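Local coordinates for protein phosphoribosylaminoimidazole-succinocarboxamide synthase (Saccharomyces cerevisiae, PDB 2CNQ) that catalyses the ATP-dependent joining of L-aspartate to the carboxylate of CAIR, forming SAICAR in de novo purine biosynthesis, at residues V15-V20 and T36-A41; G54-K59 and L236-S241; Y42-E47 and G274-K279. All coordinates share one frame; numbering follows the deposited sequence.

Contact 1: V15-V20 and T36-A41; sequences VARGKV and TDRISA. With ADP (adenosine-5'-diphosphate), chain B; ADP (adenosine-5'-diphosphate), chain F.
Arg38 lays its guanidinium against Gly18, Lys19 and Val20, the phosphate-binding turn of the β-hairpin made by strands 14-17 and 21-25. This is the tight side. A bend at chi3 (-60°) brings Arg38 NE to Lys19 O at 2.8 Å, almost straight and close to the guanidinium plane. Arg38 NH1 takes Gly18 O, also at 2.8 Å, along a more bent path tilted from that plane; both donors come from above the carbonyl planes. With its carbonyls held this way, the turn presents its amides to the ADP of chain B: Lys19 N donates to O3B at 2.7 Å and Val20 N to O2A at 2.8 Å. The missing side chain of Gly18 lets the diphosphate settle close over the backbone.

The contact is looser at Arg17 and on the side of the second ADP, of chain F. Arg17 crosses Arg38 at about a right angle, their guanidinium planes 78° apart, with Arg17 CB 4.0 Å from Arg38 NH1; Asp22 forms salt bridges with both and probably offsets the like charges. Toward the second ADP, Lys19 CB merely brushes Ser40 OG at 3.8 Å.

Over one face of the Arg38 guanidinium, Thr36 grips the carbonyl of Val20. Its OG1, which also accepts from Arg38 N in an ST turn, donates to Val20 O at 2.6 Å, while Thr36 N reaches the same oxygen at 2.9 Å from the opposite face of the carbonyl plane.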
# COMPACT_ATOMS: atom_id res chain seq x y z
N VAL A 15 4.68 -2.20 -19.14
CA VAL A 15 5.86 -2.34 -18.36
C VAL A 15 5.75 -3.53 -17.47
O VAL A 15 6.66 -4.32 -17.37
CB VAL A 15 6.13 -1.09 -17.57
CG1 VAL A 15 7.26 -1.27 -16.60
CG2 VAL A 15 6.40 0.04 -18.53
N ALA A 16 4.64 -3.68 -16.78
CA ALA A 16 4.49 -4.74 -15.84
C ALA A 16 3.05 -4.87 -15.50
O ALA A 16 2.31 -3.94 -15.57
CB ALA A 16 5.23 -4.42 -14.57
N ARG A 17 2.69 -6.05 -15.05
CA ARG A 17 1.55 -6.19 -14.20
C ARG A 17 2.03 -6.72 -12.89
O ARG A 17 2.66 -7.77 -12.83
CB ARG A 17 0.49 -7.12 -14.76
CG ARG A 17 -0.20 -6.57 -15.94
CD ARG A 17 -1.44 -7.34 -16.25
NE ARG A 17 -2.24 -6.73 -17.28
CZ ARG A 17 -2.10 -6.95 -18.58
NH1 ARG A 17 -2.86 -6.32 -19.42
NH2 ARG A 17 -1.23 -7.82 -19.01
N GLY A 18 1.72 -6.00 -11.84
CA GLY A 18 1.92 -6.49 -10.50
C GLY A 18 0.70 -7.24 -10.08
O GLY A 18 -0.16 -7.56 -10.88
N LYS A 19 0.59 -7.51 -8.81
CA LYS A 19 -0.58 -8.19 -8.34
C LYS A 19 -1.80 -7.34 -8.52
O LYS A 19 -2.88 -7.86 -8.69
CB LYS A 19 -0.38 -8.68 -6.94
CG LYS A 19 0.66 -9.78 -6.94
CD LYS A 19 0.91 -10.34 -5.58
CE LYS A 19 1.50 -9.30 -4.60
NZ LYS A 19 2.84 -8.81 -5.07
N VAL A 20 -1.63 -6.05 -8.43
CA VAL A 20 -2.75 -5.14 -8.47
C VAL A 20 -2.69 -4.21 -9.64
O VAL A 20 -3.72 -3.87 -10.18
CB VAL A 20 -2.81 -4.33 -7.16
CG1 VAL A 20 -3.81 -3.21 -7.24
CG2 VAL A 20 -3.15 -5.27 -6.04
N THR A 36 -5.82 -2.00 -10.86
CA THR A 36 -6.94 -2.81 -11.20
C THR A 36 -7.69 -3.14 -9.93
O THR A 36 -7.37 -2.66 -8.87
CB THR A 36 -6.53 -4.06 -11.94
OG1 THR A 36 -5.97 -4.99 -11.02
CG2 THR A 36 -5.62 -3.75 -13.09
N ASP A 37 -8.69 -3.98 -10.09
CA ASP A 37 -9.50 -4.45 -9.01
C ASP A 37 -9.08 -5.79 -8.52
O ASP A 37 -9.77 -6.39 -7.72
CB ASP A 37 -10.93 -4.43 -9.43
CG ASP A 37 -11.44 -3.06 -9.63
OD1 ASP A 37 -12.40 -2.89 -10.39
OD2 ASP A 37 -10.91 -2.13 -9.01
N ARG A 38 -7.94 -6.27 -8.97
CA ARG A 38 -7.42 -7.49 -8.47
C ARG A 38 -7.11 -7.35 -7.00
O ARG A 38 -6.80 -6.29 -6.49
CB ARG A 38 -6.16 -7.87 -9.20
CG ARG A 38 -6.39 -8.13 -10.68
CD ARG A 38 -5.19 -8.70 -11.35
NE ARG A 38 -4.02 -7.87 -11.28
CZ ARG A 38 -3.59 -7.07 -12.24
NH1 ARG A 38 -2.45 -6.44 -12.11
NH2 ARG A 38 -4.29 -6.89 -13.34
N ILE A 39 -7.15 -8.45 -6.31
CA ILE A 39 -6.74 -8.47 -4.92
C ILE A 39 -5.96 -9.72 -4.71
O ILE A 39 -6.24 -10.74 -5.30
CB ILE A 39 -7.93 -8.36 -3.99
CG1 ILE A 39 -7.49 -8.21 -2.54
CG2 ILE A 39 -8.89 -9.50 -4.16
CD1 ILE A 39 -8.60 -7.77 -1.63
N SER A 40 -4.97 -9.63 -3.88
CA SER A 40 -4.09 -10.73 -3.61
C SER A 40 -3.93 -10.87 -2.15
O SER A 40 -4.14 -9.96 -1.39
CB SER A 40 -2.76 -10.43 -4.25
OG SER A 40 -2.18 -9.27 -3.70
N ALA A 41 -3.52 -12.04 -1.74
CA ALA A 41 -3.18 -12.26 -0.35
C ALA A 41 -2.16 -13.34 -0.36
O ALA A 41 -2.24 -14.26 -1.16
CB ALA A 41 -4.37 -12.67 0.43
PB ADP B . 3.26 -5.71 -6.56
O1B ADP B . 2.85 -5.15 -5.28
O2B ADP B . 4.71 -5.94 -6.65
O3B ADP B . 2.59 -6.92 -7.02
PA ADP B . 1.74 -3.65 -7.81
O1A ADP B . 1.51 -2.92 -6.56
O2A ADP B . 0.63 -4.37 -8.43
O3A ADP B . 2.97 -4.61 -7.67
O5' ADP B . 2.29 -2.68 -8.91
C5' ADP B . 3.13 -1.56 -8.68
C4' ADP B . 4.51 -1.87 -9.16
O4' ADP B . 5.07 -0.63 -9.59
C3' ADP B . 5.43 -2.37 -8.08
O3' ADP B . 6.48 -3.12 -8.65
C2' ADP B . 6.02 -1.09 -7.55
O2' ADP B . 7.22 -1.27 -6.86
C1' ADP B . 6.21 -0.34 -8.82
N9 ADP B . 6.29 1.09 -8.71
C8 ADP B . 5.59 1.87 -7.89
N7 ADP B . 5.80 3.14 -8.09
C5 ADP B . 6.69 3.18 -9.09
C6 ADP B . 7.32 4.22 -9.82
N6 ADP B . 7.07 5.48 -9.56
N1 ADP B . 8.24 3.91 -10.73
C2 ADP B . 8.46 2.63 -11.02
N3 ADP B . 7.87 1.58 -10.47
C4 ADP B . 7.00 1.87 -9.50
PB ADP F . 0.15 -9.72 -1.52
O1B ADP F . 0.10 -10.32 -2.89
O2B ADP F . 1.50 -9.22 -1.11
O3B ADP F . -0.99 -8.75 -1.33
PA ADP F . -0.07 -10.19 1.01
O1A ADP F . -0.79 -10.91 2.08
O2A ADP F . -0.53 -8.78 1.05
O3A ADP F . -0.10 -10.86 -0.42
O5' ADP F . 1.48 -10.13 1.26
C5' ADP F . 1.97 -9.25 2.25
C4' ADP F . 3.44 -9.43 2.55
O4' ADP F . 3.60 -10.72 3.14
C3' ADP F . 4.25 -9.38 1.28
O3' ADP F . 5.52 -8.84 1.55
C2' ADP F . 4.34 -10.83 0.92
O2' ADP F . 5.50 -11.10 0.18
C1' ADP F . 4.42 -11.49 2.28
N9 ADP F . 3.89 -12.85 2.28
C8 ADP F . 2.83 -13.25 1.60
N7 ADP F . 2.60 -14.55 1.79
C5 ADP F . 3.53 -14.99 2.63
C6 ADP F . 3.78 -16.28 3.22
N6 ADP F . 2.97 -17.32 2.89
N1 ADP F . 4.84 -16.36 4.05
C2 ADP F . 5.64 -15.29 4.33
N3 ADP F . 5.44 -14.05 3.82
C4 ADP F . 4.40 -13.86 2.97

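Contact 2: G54-K59 and L236-S241; sequences GILLTK and LTPDSS. With AMZ (aminoimidazole 4-carboxamide ribonucleotide), chain C.
Leu57, on helix 53-67, and Thr237, in an irregular bend within the long strand 228-245, bring their CA atoms to 5.7 Å, the closest CA pair of 54-59 and 236-241. Leu57 does most of the packing. With CG beside the backbone N (chi1 -57°), its two methyls are shared between neighbours: CD2 lies against Thr237 CB at 3.6 Å, and CD1 meets the carboxylate of Asp239, with OD1 3.4 Å away. Leu57 crosses both side chains at about a right angle. Thr237 returns the contact with its own methyl, CG2 resting 3.6 Å from Leu57 O at the helix surface.

One residue earlier on the helix, Leu56 CD2 touches Pro238 CD at 3.8 Å, so the proline ring is met by methyls of both leucines; Tyr292 of helix 282-300 packs on Leu56 and Pro238 alike. The two segments meet by packing alone, and the Asp239 carboxylate finds its polar partners elsewhere. Asp239 OD1 forms a salt bridge with Lys53 and OD2 a hydrogen bond with Tyr292, which together hold the carboxylate in place beside Leu57.

The bend is tied internally as well. Thr237 N donates to Ser240 OG, Ser241 OG donates to Thr237 O, and Thr237 OG1, itself bonded to Glu234, accepts from Ser240 N at 3.2 Å. Beyond this bend Asp239 O lies 3.1 Å from N3 of the bound AICAR: the bend, an ST motif packed against helix 53-67, supplies Asp239, Ser240 and Ser241 to the nucleotide pocket.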
# COMPACT_ATOMS: atom_id res chain seq x y z
N GLY A 54 -9.44 -0.75 -7.10
CA GLY A 54 -8.34 0.01 -7.62
C GLY A 54 -8.59 1.47 -7.65
O GLY A 54 -7.68 2.26 -7.51
N ILE A 55 -9.84 1.86 -7.83
CA ILE A 55 -10.18 3.25 -7.71
C ILE A 55 -9.91 3.70 -6.29
O ILE A 55 -9.34 4.73 -6.05
CB ILE A 55 -11.62 3.47 -8.10
CG1 ILE A 55 -11.79 3.17 -9.59
CG2 ILE A 55 -12.02 4.88 -7.76
CD1 ILE A 55 -13.21 3.22 -10.05
N LEU A 56 -10.31 2.90 -5.33
CA LEU A 56 -10.06 3.25 -3.94
C LEU A 56 -8.61 3.36 -3.66
O LEU A 56 -8.17 4.31 -3.01
CB LEU A 56 -10.73 2.25 -3.06
CG LEU A 56 -10.72 2.57 -1.59
CD1 LEU A 56 -11.92 1.98 -0.96
CD2 LEU A 56 -9.49 2.08 -0.89
N LEU A 57 -7.82 2.44 -4.14
CA LEU A 57 -6.40 2.51 -3.86
C LEU A 57 -5.82 3.75 -4.45
O LEU A 57 -4.94 4.35 -3.87
CB LEU A 57 -5.69 1.32 -4.42
CG LEU A 57 -6.16 -0.03 -3.95
CD1 LEU A 57 -5.37 -1.08 -4.64
CD2 LEU A 57 -6.10 -0.16 -2.47
N THR A 58 -6.29 4.11 -5.62
CA THR A 58 -5.80 5.26 -6.30
C THR A 58 -6.18 6.49 -5.55
O THR A 58 -5.36 7.32 -5.24
CB THR A 58 -6.35 5.29 -7.71
OG1 THR A 58 -5.90 4.15 -8.42
CG2 THR A 58 -5.89 6.49 -8.45
N LYS A 59 -7.47 6.64 -5.29
CA LYS A 59 -7.94 7.83 -4.64
C LYS A 59 -7.37 7.99 -3.26
O LYS A 59 -7.03 9.07 -2.85
CB LYS A 59 -9.46 7.76 -4.57
CG LYS A 59 -10.14 7.72 -5.92
CD LYS A 59 -9.87 8.92 -6.84
CE LYS A 59 -10.47 8.63 -8.23
NZ LYS A 59 -10.55 9.85 -9.08
N LEU A 236 -0.73 4.18 2.07
CA LEU A 236 -1.69 4.06 3.15
C LEU A 236 -3.04 3.69 2.60
O LEU A 236 -4.07 4.27 2.90
CB LEU A 236 -1.70 5.31 3.99
CG LEU A 236 -0.51 5.35 4.91
CD1 LEU A 236 -0.23 6.76 5.33
CD2 LEU A 236 -0.75 4.47 6.11
N THR A 237 -3.03 2.61 1.84
CA THR A 237 -4.26 2.01 1.41
C THR A 237 -4.50 0.79 2.24
O THR A 237 -3.65 0.32 2.94
CB THR A 237 -4.23 1.65 -0.04
OG1 THR A 237 -3.45 0.47 -0.16
CG2 THR A 237 -3.70 2.75 -0.91
N PRO A 238 -5.67 0.20 2.12
CA PRO A 238 -5.94 -0.99 2.90
C PRO A 238 -5.29 -2.20 2.33
O PRO A 238 -5.31 -3.23 2.96
CB PRO A 238 -7.46 -1.05 2.96
CG PRO A 238 -7.93 0.28 2.44
CD PRO A 238 -6.89 0.69 1.46
N ASP A 239 -4.67 -2.08 1.16
CA ASP A 239 -3.75 -3.11 0.72
C ASP A 239 -2.42 -2.95 1.41
O ASP A 239 -1.79 -3.92 1.76
CB ASP A 239 -3.51 -3.05 -0.78
CG ASP A 239 -4.48 -3.79 -1.60
OD1 ASP A 239 -4.30 -3.79 -2.82
OD2 ASP A 239 -5.37 -4.45 -1.08
N SER A 240 -1.95 -1.73 1.58
CA SER A 240 -0.62 -1.49 2.05
C SER A 240 -0.54 -1.35 3.55
O SER A 240 0.55 -1.18 4.06
CB SER A 240 -0.05 -0.27 1.42
OG SER A 240 -0.63 0.89 1.90
N SER A 241 -1.64 -1.42 4.25
CA SER A 241 -1.70 -1.06 5.64
C SER A 241 -2.67 -1.89 6.36
O SER A 241 -3.54 -2.50 5.77
CB SER A 241 -2.20 0.38 5.76
OG SER A 241 -1.56 1.22 4.84
O5 AMZ C . 2.57 -5.31 -0.57
C6 AMZ C . 3.46 -5.73 0.14
N2 AMZ C . 4.53 -6.37 -0.32
C3A AMZ C . 3.43 -5.52 1.58
C7A AMZ C . 2.42 -4.92 2.27
N3 AMZ C . 1.28 -4.31 1.87
N1 AMZ C . 4.38 -5.92 2.43
C5 AMZ C . 3.98 -5.57 3.63
N AMZ C . 2.78 -4.97 3.55
C1 AMZ C . 2.05 -4.39 4.65
C2 AMZ C . 1.00 -5.28 5.24
C3 AMZ C . 0.92 -4.78 6.66
O2 AMZ C . 0.12 -3.62 6.63
O1 AMZ C . -0.20 -5.15 4.51
O AMZ C . 2.99 -4.21 5.68
C AMZ C . 2.36 -4.42 6.94
C4 AMZ C . 3.11 -5.45 7.72
O3 AMZ C . 2.83 -6.73 7.17
P AMZ C . 3.36 -8.02 7.94
OP1 AMZ C . 4.85 -8.06 7.76
O4 AMZ C . 2.67 -9.16 7.23
OP2 AMZ C . 3.00 -7.92 9.38

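Contact 3: Y42-E47 and G274-K279; sequences YDVIME and GVNGVK. With ADP (adenosine-5'-diphosphate), chain F.
Val44, on the β-hairpin of strands 40-41 and 44-45, and Glu47, farther along the chain, press against the loop 274-279. The turn residues of the hairpin, Tyr42 and Asp43, both have positive phi, as in a type I' turn. Val44, modelled in two conformers, spreads its methyls over the loop backbone in the one described: CG1, anti to the backbone N (chi1 178°), meets Val275 O at 3.3 Å and the side-chain ND2 of Asn276, while CG2 sits 3.6 Å from Gly274 O.

Glu47 holds the far end by its backbone. Its N donates to Val278 O at 2.7 Å, approaching from above the carbonyl plane, and its side chain, likewise given in two conformers, folds at chi2 over Gly277. Val278 completes the inner side, lying alongside Met46 and pointing the same way, with CB 4.0 Å from SD; Leu267 of helix 261-269 packs on both.

Between these two ends the backbones stand farther apart, and waters fill in. Ile45 O accepts from two of them: one also donates to Val275 O and accepts from Val278 N, the other accepts from Gly277 N.

At the turn the hairpin serves the ADP of chain F. Tyr42 N donates to O1A and Asp43 N to O3A, and N7 of the adenine lies at the edge of the Tyr42 ring. The ribose is held by Asp43, whose OD1 accepts from ADP O2' at 2.6 Å.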
# COMPACT_ATOMS: atom_id res chain seq x y z
N TYR A 42 -1.20 -13.22 0.51
CA TYR A 42 -0.13 -14.18 0.56
C TYR A 42 0.49 -14.36 -0.80
O TYR A 42 0.89 -15.45 -1.17
CB TYR A 42 -0.58 -15.48 1.17
CG TYR A 42 -1.23 -15.29 2.50
CD1 TYR A 42 -0.52 -14.93 3.59
CD2 TYR A 42 -2.58 -15.47 2.64
CE1 TYR A 42 -1.13 -14.78 4.81
CE2 TYR A 42 -3.21 -15.34 3.81
CZ TYR A 42 -2.49 -14.98 4.90
OH TYR A 42 -3.14 -14.87 6.10
N ASP A 43 0.60 -13.26 -1.54
CA ASP A 43 1.27 -13.24 -2.82
C ASP A 43 0.57 -14.02 -3.89
O ASP A 43 1.16 -14.30 -4.90
CB ASP A 43 2.72 -13.62 -2.73
CG ASP A 43 3.51 -12.59 -2.04
OD1 ASP A 43 4.29 -12.96 -1.16
OD2 ASP A 43 3.36 -11.40 -2.35
N VAL A 44 -0.72 -14.29 -3.71
CA VAL A 44 -1.48 -14.91 -4.75
C VAL A 44 -2.69 -14.08 -5.02
O VAL A 44 -3.37 -13.64 -4.12
CB VAL A 44 -1.92 -16.26 -4.20
CG1 VAL A 44 -2.75 -16.95 -5.20
CG2 VAL A 44 -0.70 -17.09 -3.80
N ILE A 45 -2.99 -13.89 -6.28
CA ILE A 45 -4.10 -13.10 -6.70
C ILE A 45 -5.33 -13.94 -6.62
O ILE A 45 -5.35 -15.08 -7.02
CB ILE A 45 -3.87 -12.62 -8.12
CG1 ILE A 45 -2.61 -11.77 -8.19
CG2 ILE A 45 -5.03 -11.81 -8.60
CD1 ILE A 45 -2.16 -11.49 -9.58
N MET A 46 -6.39 -13.37 -6.11
CA MET A 46 -7.65 -14.06 -6.09
C MET A 46 -8.17 -14.19 -7.49
O MET A 46 -7.84 -13.42 -8.37
CB MET A 46 -8.67 -13.30 -5.28
CG MET A 46 -8.31 -13.11 -3.82
SD MET A 46 -8.12 -14.60 -2.89
CE MET A 46 -6.36 -14.74 -2.85
N GLU A 47 -9.05 -15.13 -7.70
CA GLU A 47 -9.64 -15.30 -9.01
C GLU A 47 -10.48 -14.12 -9.38
O GLU A 47 -10.46 -13.69 -10.50
CB GLU A 47 -10.53 -16.52 -9.03
CG GLU A 47 -11.15 -16.79 -10.32
CD GLU A 47 -10.11 -16.99 -11.38
OE1 GLU A 47 -9.01 -17.49 -11.06
OE2 GLU A 47 -10.40 -16.67 -12.54
N GLY A 274 -2.57 -19.09 -0.04
CA GLY A 274 -1.62 -19.59 -0.98
C GLY A 274 -2.20 -20.24 -2.19
O GLY A 274 -1.47 -20.50 -3.12
N VAL A 275 -3.48 -20.50 -2.20
CA VAL A 275 -4.11 -21.20 -3.29
C VAL A 275 -4.41 -20.23 -4.41
O VAL A 275 -4.92 -19.17 -4.17
CB VAL A 275 -5.37 -21.88 -2.82
CG1 VAL A 275 -6.03 -22.62 -3.96
CG2 VAL A 275 -5.09 -22.84 -1.69
N ASN A 276 -4.07 -20.60 -5.62
CA ASN A 276 -4.39 -19.81 -6.79
C ASN A 276 -5.80 -20.03 -7.21
O ASN A 276 -6.39 -21.05 -6.96
CB ASN A 276 -3.45 -20.17 -7.91
CG ASN A 276 -2.05 -19.70 -7.64
OD1 ASN A 276 -1.27 -20.35 -6.98
ND2 ASN A 276 -1.76 -18.51 -8.07
N GLY A 277 -6.32 -19.06 -7.91
CA GLY A 277 -7.63 -19.17 -8.46
C GLY A 277 -8.72 -19.22 -7.42
O GLY A 277 -9.76 -19.77 -7.71
N VAL A 278 -8.53 -18.65 -6.25
CA VAL A 278 -9.55 -18.70 -5.24
C VAL A 278 -10.63 -17.72 -5.58
O VAL A 278 -10.39 -16.55 -5.79
CB VAL A 278 -9.00 -18.41 -3.87
CG1 VAL A 278 -10.08 -18.19 -2.86
CG2 VAL A 278 -8.11 -19.55 -3.45
N LYS A 279 -11.84 -18.21 -5.58
CA LYS A 279 -12.98 -17.39 -5.78
C LYS A 279 -13.48 -16.98 -4.44
O LYS A 279 -13.97 -17.79 -3.66
CB LYS A 279 -14.05 -18.15 -6.53
CG LYS A 279 -15.24 -17.25 -6.88
CD LYS A 279 -15.62 -17.22 -8.37
CE LYS A 279 -16.48 -16.00 -8.73
NZ LYS A 279 -17.76 -16.03 -8.02
PB ADP F . 0.15 -9.72 -1.52
O1B ADP F . 0.10 -10.32 -2.89
O2B ADP F . 1.50 -9.22 -1.11
O3B ADP F . -0.99 -8.75 -1.33
PA ADP F . -0.07 -10.19 1.01
O1A ADP F . -0.79 -10.91 2.08
O2A ADP F . -0.53 -8.78 1.05
O3A ADP F . -0.10 -10.86 -0.42
O5' ADP F . 1.48 -10.13 1.26
C5' ADP F . 1.97 -9.25 2.25
C4' ADP F . 3.44 -9.43 2.55
O4' ADP F . 3.60 -10.72 3.14
C3' ADP F . 4.25 -9.38 1.28
O3' ADP F . 5.52 -8.84 1.55
C2' ADP F . 4.34 -10.83 0.92
O2' ADP F . 5.50 -11.10 0.18
C1' ADP F . 4.42 -11.49 2.28
N9 ADP F . 3.89 -12.85 2.28
C8 ADP F . 2.83 -13.25 1.60
N7 ADP F . 2.60 -14.55 1.79
C5 ADP F . 3.53 -14.99 2.63
C6 ADP F . 3.78 -16.28 3.22
N6 ADP F . 2.97 -17.32 2.89
N1 ADP F . 4.84 -16.36 4.05
C2 ADP F . 5.64 -15.29 4.33
N3 ADP F . 5.44 -14.05 3.82
C4 ADP F . 4.40 -13.86 2.97
O HOH W 1 -6.32 -17.14 -5.46
O HOH W 2 -4.59 -17.00 -8.69

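In the fold
Contact 1 lies between the other two and touches both. Toward contact 2, Val20 CG1 packs on Leu57 CD1 at 3.7 Å, and Asp37 OD2 lies 2.8 Å from Gly54 N, probably hydrogen-bonded. Toward contact 3, Ile39 O and Met46 N lie 2.8 Å apart, a probable hydrogen bond joining 36-41 to 42-47. Contacts 2 and 3 do not meet; their nearest atoms are about 9 Å apart. Together they line the ligand sites: contact 1 touches both ADP molecules, contact 3 shares the chain F ADP with it, and contact 2 borders the bound AICAR. The side chains of Lys19 and Asp239 lie about 5 and 7 Å from a bound magnesium ion.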